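Local coordinates for mandelate racemase/muconate lactonizing protein (Alicyclobacillus acidocaldarius LAA1, PDB 3QLD), which belongs to the mandelate racemase/muconate lactonizing family of the enolase superfamily, joining an N-terminal capping domain to a C-terminal barrel domain of the TIM type, at residues 125-130 with 309-314; 133-138 with 317-322; 340-343 with 347-350. One frame throughout, in Å; residues are numbered along the deposited sequence.

Contact 1: 125-130 with 309-314; sequences QPLVGL and GLIAAA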
loop_
_atom_site.group_PDB
_atom_site.type_symbol
_atom_site.label_atom_id
_atom_site.label_comp_id
_atom_site.label_asym_id
_atom_site.label_seq_id
_atom_site.Cartn_x
_atom_site.Cartn_y
_atom_site.Cartn_z
ATOM N N GLN A 125 -33.640 -3.011 9.095
ATOM C CA GLN A 125 -33.718 -3.661 7.788
ATOM C C GLN A 125 -32.579 -4.648 7.631
ATOM O O GLN A 125 -31.466 -4.347 8.060
ATOM C CB GLN A 125 -33.611 -2.599 6.700
ATOM C CG GLN A 125 -34.805 -1.654 6.679
ATOM C CD GLN A 125 -35.017 -1.001 5.325
ATOM O OE1 GLN A 125 -34.060 -0.704 4.610
ATOM N NE2 GLN A 125 -36.278 -0.787 4.962
ATOM N N PRO A 126 -32.854 -5.843 7.069
ATOM C CA PRO A 126 -31.780 -6.763 6.758
ATOM C C PRO A 126 -30.642 -6.073 5.969
ATOM O O PRO A 126 -30.879 -5.413 4.938
ATOM C CB PRO A 126 -32.469 -7.832 5.907
ATOM C CG PRO A 126 -33.907 -7.924 6.522
ATOM C CD PRO A 126 -34.195 -6.475 6.962
ATOM N N LEU A 127 -29.418 -6.182 6.487
ATOM C CA LEU A 127 -28.234 -5.618 5.800
ATOM C C LEU A 127 -28.099 -6.144 4.382
ATOM O O LEU A 127 -27.868 -5.368 3.470
ATOM C CB LEU A 127 -26.934 -5.852 6.612
ATOM C CG LEU A 127 -25.635 -5.310 5.952
ATOM C CD1 LEU A 127 -25.704 -3.791 5.626
ATOM C CD2 LEU A 127 -24.500 -5.540 6.905
ATOM N N VAL A 128 -28.296 -7.448 4.176
ATOM C CA VAL A 128 -28.210 -7.997 2.814
ATOM C C VAL A 128 -29.168 -7.384 1.698
ATOM O O VAL A 128 -28.737 -7.060 0.570
ATOM C CB VAL A 128 -28.224 -9.528 2.831
ATOM C CG1 VAL A 128 -29.625 -10.063 3.212
ATOM C CG2 VAL A 128 -27.807 -10.072 1.460
ATOM N N GLY A 129 -30.436 -7.148 2.056
ATOM C CA GLY A 129 -31.395 -6.474 1.163
ATOM C C GLY A 129 -30.973 -5.037 0.947
ATOM O O GLY A 129 -31.222 -4.423 -0.122
ATOM N N LEU A 130 -30.324 -4.479 1.957
ATOM C CA LEU A 130 -29.883 -3.098 1.853
ATOM C C LEU A 130 -28.838 -2.938 0.755
ATOM O O LEU A 130 -28.821 -1.922 0.061
ATOM C CB LEU A 130 -29.348 -2.604 3.194
ATOM C CG LEU A 130 -30.378 -2.142 4.225
ATOM C CD1 LEU A 130 -29.712 -1.108 5.053
ATOM C CD2 LEU A 130 -31.639 -1.539 3.589
ATOM N N GLY A 309 -19.036 -11.171 5.246
ATOM C CA GLY A 309 -18.473 -11.780 4.060
ATOM C C GLY A 309 -19.538 -12.695 3.439
ATOM O O GLY A 309 -19.685 -12.751 2.246
ATOM N N LEU A 310 -20.272 -13.438 4.262
ATOM C CA LEU A 310 -21.461 -14.146 3.698
ATOM C C LEU A 310 -22.552 -13.233 3.120
ATOM O O LEU A 310 -23.131 -13.561 2.121
ATOM C CB LEU A 310 -22.012 -15.113 4.727
ATOM C CG LEU A 310 -21.029 -16.199 5.201
ATOM C CD1 LEU A 310 -21.315 -16.717 6.640
ATOM C CD2 LEU A 310 -20.923 -17.447 4.287
ATOM N N ILE A 311 -22.823 -12.079 3.718
ATOM C CA ILE A 311 -23.723 -11.101 3.124
ATOM C C ILE A 311 -23.230 -10.598 1.750
ATOM O O ILE A 311 -23.980 -10.547 0.816
ATOM C CB ILE A 311 -23.986 -9.965 4.104
ATOM C CG1 ILE A 311 -24.833 -10.519 5.272
ATOM C CG2 ILE A 311 -24.536 -8.721 3.414
ATOM C CD1 ILE A 311 -24.890 -9.659 6.494
ATOM N N ALA A 312 -21.962 -10.207 1.625
ATOM C CA ALA A 312 -21.422 -9.919 0.281
ATOM C C ALA A 312 -21.553 -11.141 -0.701
ATOM O O ALA A 312 -21.798 -10.977 -1.909
ATOM C CB ALA A 312 -19.952 -9.488 0.402
ATOM N N ALA A 313 -21.350 -12.346 -0.216
ATOM C CA ALA A 313 -21.462 -13.522 -1.103
ATOM C C ALA A 313 -22.867 -13.788 -1.649
ATOM O O ALA A 313 -23.017 -14.604 -2.552
ATOM C CB ALA A 313 -20.986 -14.713 -0.419
ATOM N N ALA A 314 -23.848 -13.079 -1.108
ATOM C CA ALA A 314 -25.235 -13.087 -1.593
ATOM C C ALA A 314 -25.437 -12.231 -2.876
ATOM O O ALA A 314 -26.491 -12.281 -3.545
ATOM C CB ALA A 314 -26.134 -12.567 -0.480
#

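Contact 2: 133-138 with 317-322; sequences GGRDRV and LMRYAT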
loop_
_atom_site.group_PDB
_atom_site.type_symbol
_atom_site.label_atom_id
_atom_site.label_comp_id
_atom_site.label_asym_id
_atom_site.label_seq_id
_atom_site.Cartn_x
_atom_site.Cartn_y
_atom_site.Cartn_z
ATOM N N GLY A 133 -28.458 -7.963 -2.114
ATOM C CA GLY A 133 -28.038 -9.357 -2.165
ATOM C C GLY A 133 -29.262 -10.230 -2.169
ATOM O O GLY A 133 -30.044 -10.209 -1.197
ATOM N N GLY A 134 -29.411 -10.999 -3.247
ATOM C CA GLY A 134 -30.620 -11.768 -3.500
ATOM C C GLY A 134 -30.515 -13.205 -3.061
ATOM O O GLY A 134 -31.430 -13.717 -2.419
ATOM N N ARG A 135 -29.419 -13.877 -3.396
ATOM C CA ARG A 135 -29.274 -15.300 -3.059
ATOM C C ARG A 135 -29.623 -15.564 -1.576
ATOM O O ARG A 135 -29.298 -14.763 -0.696
ATOM C CB ARG A 135 -27.856 -15.743 -3.372
ATOM C CG ARG A 135 -27.320 -14.955 -4.524
ATOM C CD ARG A 135 -25.829 -15.025 -4.713
ATOM N NE ARG A 135 -25.543 -15.528 -6.048
ATOM C CZ ARG A 135 -25.349 -16.819 -6.302
ATOM N NH1 ARG A 135 -25.389 -17.695 -5.295
ATOM N NH2 ARG A 135 -25.092 -17.236 -7.542
ATOM N N ASP A 136 -30.299 -16.677 -1.292
ATOM C CA ASP A 136 -30.711 -16.947 0.078
ATOM C C ASP A 136 -29.725 -17.856 0.759
ATOM O O ASP A 136 -29.615 -17.854 1.969
ATOM C CB ASP A 136 -32.126 -17.558 0.107
ATOM C CG ASP A 136 -33.208 -16.487 0.057
ATOM O OD1 ASP A 136 -33.394 -15.825 1.113
ATOM O OD2 ASP A 136 -33.849 -16.308 -1.018
ATOM N N ARG A 137 -29.004 -18.626 -0.055
ATOM C CA ARG A 137 -27.961 -19.545 0.392
ATOM C C ARG A 137 -26.734 -19.452 -0.526
ATOM O O ARG A 137 -26.842 -18.967 -1.672
ATOM C CB ARG A 137 -28.455 -20.964 0.341
ATOM C CG ARG A 137 -29.613 -21.188 1.231
ATOM C CD ARG A 137 -30.116 -22.621 1.072
ATOM N NE ARG A 137 -31.179 -22.840 2.049
ATOM C CZ ARG A 137 -31.448 -24.008 2.641
ATOM N NH1 ARG A 137 -30.730 -25.098 2.357
ATOM N NH2 ARG A 137 -32.447 -24.075 3.530
ATOM N N VAL A 138 -25.590 -19.897 -0.006
ATOM C CA VAL A 138 -24.337 -19.903 -0.764
ATOM C C VAL A 138 -23.619 -21.218 -0.552
ATOM O O VAL A 138 -23.679 -21.803 0.552
ATOM C CB VAL A 138 -23.422 -18.698 -0.390
ATOM C CG1 VAL A 138 -24.177 -17.325 -0.622
ATOM C CG2 VAL A 138 -23.021 -18.810 1.062
ATOM N N LEU A 317 -23.460 -11.299 -8.829
ATOM C CA LEU A 317 -22.322 -11.849 -9.613
ATOM C C LEU A 317 -21.454 -12.873 -8.886
ATOM O O LEU A 317 -20.533 -13.490 -9.486
ATOM C CB LEU A 317 -21.462 -10.734 -10.216
ATOM C CG LEU A 317 -20.312 -11.128 -11.180
ATOM C CD1 LEU A 317 -20.759 -11.291 -12.670
ATOM C CD2 LEU A 317 -19.241 -10.078 -11.120
HETATM N N MSE A 318 -21.717 -13.076 -7.599
HETATM C CA MSE A 318 -20.970 -14.039 -6.822
HETATM C C MSE A 318 -21.338 -15.437 -7.206
HETATM O O MSE A 318 -21.972 -16.139 -6.417
HETATM C CB MSE A 318 -21.200 -13.827 -5.329
HETATM C CG MSE A 318 -20.870 -12.435 -4.918
HETATM SE SE MSE A 318 -18.902 -12.141 -5.111
HETATM C CE MSE A 318 -18.848 -10.799 -3.665
ATOM N N ARG A 319 -20.886 -15.857 -8.386
ATOM C CA ARG A 319 -21.356 -17.087 -9.053
ATOM C C ARG A 319 -20.689 -18.386 -8.594
ATOM O O ARG A 319 -21.236 -19.492 -8.790
ATOM C CB ARG A 319 -21.215 -16.942 -10.592
ATOM C CG ARG A 319 -22.332 -16.080 -11.317
ATOM C CD ARG A 319 -23.745 -16.697 -11.169
ATOM N NE ARG A 319 -23.910 -17.940 -11.944
ATOM C CZ ARG A 319 -24.731 -18.949 -11.630
ATOM N NH1 ARG A 319 -25.482 -18.898 -10.527
ATOM N NH2 ARG A 319 -24.789 -20.024 -12.424
ATOM N N TYR A 320 -19.507 -18.282 -7.987
ATOM C CA TYR A 320 -18.845 -19.467 -7.455
ATOM C C TYR A 320 -18.948 -19.471 -5.917
ATOM O O TYR A 320 -19.368 -18.454 -5.284
ATOM C CB TYR A 320 -17.372 -19.558 -7.889
ATOM C CG TYR A 320 -17.136 -19.530 -9.412
ATOM C CD1 TYR A 320 -18.086 -20.054 -10.315
ATOM C CD2 TYR A 320 -15.931 -19.006 -9.945
ATOM C CE1 TYR A 320 -17.859 -20.044 -11.717
ATOM C CE2 TYR A 320 -15.693 -18.999 -11.333
ATOM C CZ TYR A 320 -16.660 -19.522 -12.209
ATOM O OH TYR A 320 -16.412 -19.506 -13.576
ATOM N N ALA A 321 -18.578 -20.624 -5.380
ATOM C CA ALA A 321 -18.611 -20.969 -3.974
ATOM C C ALA A 321 -17.687 -20.041 -3.215
ATOM O O ALA A 321 -16.651 -19.578 -3.762
ATOM C CB ALA A 321 -18.107 -22.407 -3.782
ATOM N N THR A 322 -18.059 -19.818 -1.950
ATOM C CA THR A 322 -17.234 -19.078 -0.980
ATOM C C THR A 322 -16.234 -19.941 -0.240
ATOM O O THR A 322 -16.425 -21.166 -0.071
ATOM C CB THR A 322 -18.117 -18.188 -0.032
ATOM O OG1 THR A 322 -17.261 -17.402 0.841
ATOM C CG2 THR A 322 -19.105 -19.080 0.843
#

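Contact 3: 340-343 with 347-350; sequences IAFV and VIQV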
loop_
_atom_site.group_PDB
_atom_site.type_symbol
_atom_site.label_atom_id
_atom_site.label_comp_id
_atom_site.label_asym_id
_atom_site.label_seq_id
_atom_site.Cartn_x
_atom_site.Cartn_y
_atom_site.Cartn_z
ATOM N N ILE A 340 -21.528 -19.761 13.217
ATOM C CA ILE A 340 -21.932 -19.902 11.826
ATOM C C ILE A 340 -21.786 -21.373 11.408
ATOM O O ILE A 340 -20.767 -21.979 11.636
ATOM C CB ILE A 340 -21.144 -18.919 10.871
ATOM C CG1 ILE A 340 -21.396 -17.430 11.235
ATOM C CG2 ILE A 340 -21.414 -19.227 9.381
ATOM C CD1 ILE A 340 -22.822 -16.934 11.082
ATOM N N ALA A 341 -22.845 -21.967 10.865
ATOM C CA ALA A 341 -22.824 -23.413 10.567
ATOM C C ALA A 341 -23.487 -23.702 9.232
ATOM O O ALA A 341 -24.209 -22.877 8.733
ATOM C CB ALA A 341 -23.529 -24.232 11.699
ATOM N N PHE A 342 -23.248 -24.885 8.677
ATOM C CA PHE A 342 -23.980 -25.322 7.505
ATOM C C PHE A 342 -25.491 -25.345 7.784
ATOM O O PHE A 342 -25.906 -25.809 8.860
ATOM C CB PHE A 342 -23.536 -26.738 7.145
ATOM C CG PHE A 342 -22.180 -26.837 6.469
ATOM C CD1 PHE A 342 -21.796 -25.949 5.452
ATOM C CD2 PHE A 342 -21.300 -27.868 6.819
ATOM C CE1 PHE A 342 -20.550 -26.077 4.801
ATOM C CE2 PHE A 342 -20.057 -28.002 6.189
ATOM C CZ PHE A 342 -19.680 -27.111 5.160
ATOM N N VAL A 343 -26.296 -24.810 6.865
ATOM C CA VAL A 343 -27.747 -25.064 6.869
ATOM C C VAL A 343 -28.101 -26.458 6.247
ATOM O O VAL A 343 -29.113 -27.096 6.608
ATOM C CB VAL A 343 -28.543 -23.906 6.182
ATOM C CG1 VAL A 343 -28.144 -23.710 4.722
ATOM C CG2 VAL A 343 -30.041 -24.126 6.300
ATOM N N VAL A 347 -23.428 -25.916 2.506
ATOM C CA VAL A 347 -24.241 -24.738 2.233
ATOM C C VAL A 347 -24.460 -23.902 3.486
ATOM O O VAL A 347 -24.649 -24.447 4.576
ATOM C CB VAL A 347 -25.635 -25.114 1.673
ATOM C CG1 VAL A 347 -26.397 -23.850 1.233
ATOM C CG2 VAL A 347 -25.523 -26.111 0.528
ATOM N N ILE A 348 -24.482 -22.578 3.332
ATOM C CA ILE A 348 -24.686 -21.745 4.483
ATOM C C ILE A 348 -25.789 -20.771 4.148
ATOM O O ILE A 348 -25.891 -20.284 3.011
ATOM C CB ILE A 348 -23.351 -20.982 4.939
ATOM C CG1 ILE A 348 -22.334 -21.965 5.452
ATOM C CG2 ILE A 348 -23.635 -19.996 6.048
ATOM C CD1 ILE A 348 -20.933 -21.367 6.032
ATOM N N GLN A 349 -26.652 -20.533 5.130
ATOM C CA GLN A 349 -27.732 -19.613 4.930
ATOM C C GLN A 349 -27.078 -18.259 4.995
ATOM O O GLN A 349 -26.309 -17.986 5.933
ATOM C CB GLN A 349 -28.774 -19.731 6.046
ATOM C CG GLN A 349 -30.068 -18.898 5.839
ATOM C CD GLN A 349 -31.058 -19.603 4.891
ATOM O OE1 GLN A 349 -31.865 -18.961 4.211
ATOM N NE2 GLN A 349 -30.981 -20.942 4.842
ATOM N N VAL A 350 -27.430 -17.414 4.044
ATOM C CA VAL A 350 -27.119 -16.005 4.093
ATOM C C VAL A 350 -27.784 -15.304 5.275
ATOM O O VAL A 350 -28.994 -15.326 5.383
ATOM C CB VAL A 350 -27.533 -15.358 2.756
ATOM C CG1 VAL A 350 -27.444 -13.820 2.784
ATOM C CG2 VAL A 350 -26.711 -15.932 1.629
#

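Contact 1: 125-130 with 309-314
V128 packs against I311 and A314 where the short helix 127-130 meets the end of helix 303-313, an apolar helix-to-helix contact within the two-domain enolase fold. It brings helix 127-130, which follows helix 105-123 in the chain, against helix 303-313. The backbones come closest at V128 and I311, whose CA atoms are 5.5 Å apart. I311 CG2 lies in this approach, 3.8 Å from V128 CB and equally near V128 CA, so that the branch methyl rests on the helix backbone as well as on the valine. V128 carries its CG1 methyl between its own backbone N and carbonyl carbon (chi1 71°), leaving CG2 directed at A314. L127 makes the looser part. Its CD2 reaches I311 CD1 at 4.2 Å, the two side chains crossing at about a right angle and touching through terminal methyls alone; the same leucine also leans on W116 and A120 of helix 105-123. By contrast, Q125, P126 and G129 are exposed to solvent and take no part in the packing. P126 sits at the N-cap position, and P126 O accepts a hydrogen bond from L130 N at 3.2 Å, the first turn of the short helix. The tightest apolar approach lies at the other end, where A314 CB stands 3.6 Å from V128 CG2, with I311 O 3.9 Å from that same methyl.

Contact 2: 133-138 with 317-322
The two backbones face each other without pairing, V138 CA lying 6.7 Å from A321 CA, and 317-322 bends sharply through an inverse gamma turn centred on M318. The carbonyl oxygen of this central residue, M318 O, sits 3.4 Å above the R135 guanidinium plane, over CZ, so the oxygen meets the flat face of the cation, an electrostatic approach and not a hydrogen bond. R319 comes to the edge of the same group. Although its CB points away, bends at chi2 and chi3 fold the chain back until R319 NH1 is 3.4 Å from R135 NH2, the two guanidinium planes 42° apart. These like charges should disfavour one another, probably less so because R319 is exposed to solvent. Deeper in, V138 CG2 meets T322 CG2 at 3.9 Å. With OG1 anti to the backbone N (chi1 -176°), T322 turns its hydroxyl elsewhere, to hydrogen bonds with V296 O and L324 N. The backbone of T322 also pairs with E139 and S141, so T322 bridges strands 293-296 and 137-144, probably where the eighth strand closes the barrel in this family, while selenomethionine M318 packs on A294, V296 and L284 of helix 277-289.

Contact 3: 340-343 with 347-350
A local chain reversal brings V343 back onto V347, so that the loop 340-343 lies against strand 347-349, the outermost strand beside 137-144 in the barrel sheet. The connection between them is just three residues long. A single hydrogen bond fastens it: V343 N donates to V347 O at 2.8 Å, with a rather bent N-H...O angle of 137° and the donor tilted 26° from the carbonyl plane. V347 O also receives a CA-H...O contact from F342 CA (3.1 Å) and lies at the edge of the F342 ring, near the ring plane, 3.3 Å from F342 CD1. One carbonyl thus gathers an amide, a CA-H and an aromatic edge.

Strand 347-349 runs antiparallel to the first barrel strand, an addition to the parallel (β/α) barrel: I348 pairs through its backbone with V138, and V350 with D136. Loop 340-343 covers part of this added strand. Between the buried residues I340 and I348, I340 CG2 touches I348 CD1 at 4.0 Å, their side chains crossing at about a right angle, and both residues also pack on L310 of helix 303-313. I348 CG1 approaches F342 CD1 at 4.0 Å, obliquely to the ring, and lies close to A341 O as well. The F342 ring also makes an edge-to-face contact with F165.

V343 is partly exposed. Its CG1, set between the backbone N and the carbonyl carbon (chi1 60°), reaches along the strand, 3.9 Å from V347 CG1 and 3.5 Å from Q349 N. R137 of strand 137-144 touches V343, V347 and Q349 together.

In the fold
The three contacts lie 10 to 14 Å apart, centre to centre, and are linked through the chain at 133-138. V128 O of contact 1 probably accepts a hydrogen bond from G133 N of contact 2 at 2.8 Å, tying the short helix to the approach of strand 137-144. Contacts 2 and 3 share the barrel sheet, in which strands 137-144 and 347-349 are neighbours. V350 CG1 of contact 3 packs 3.7 Å from A314 CB of contact 1. In this superfamily the active site sits at the C-terminal ends of the barrel strands, whereas contact 2 engages 137-144 near its start, so the cluster probably lies toward the other end.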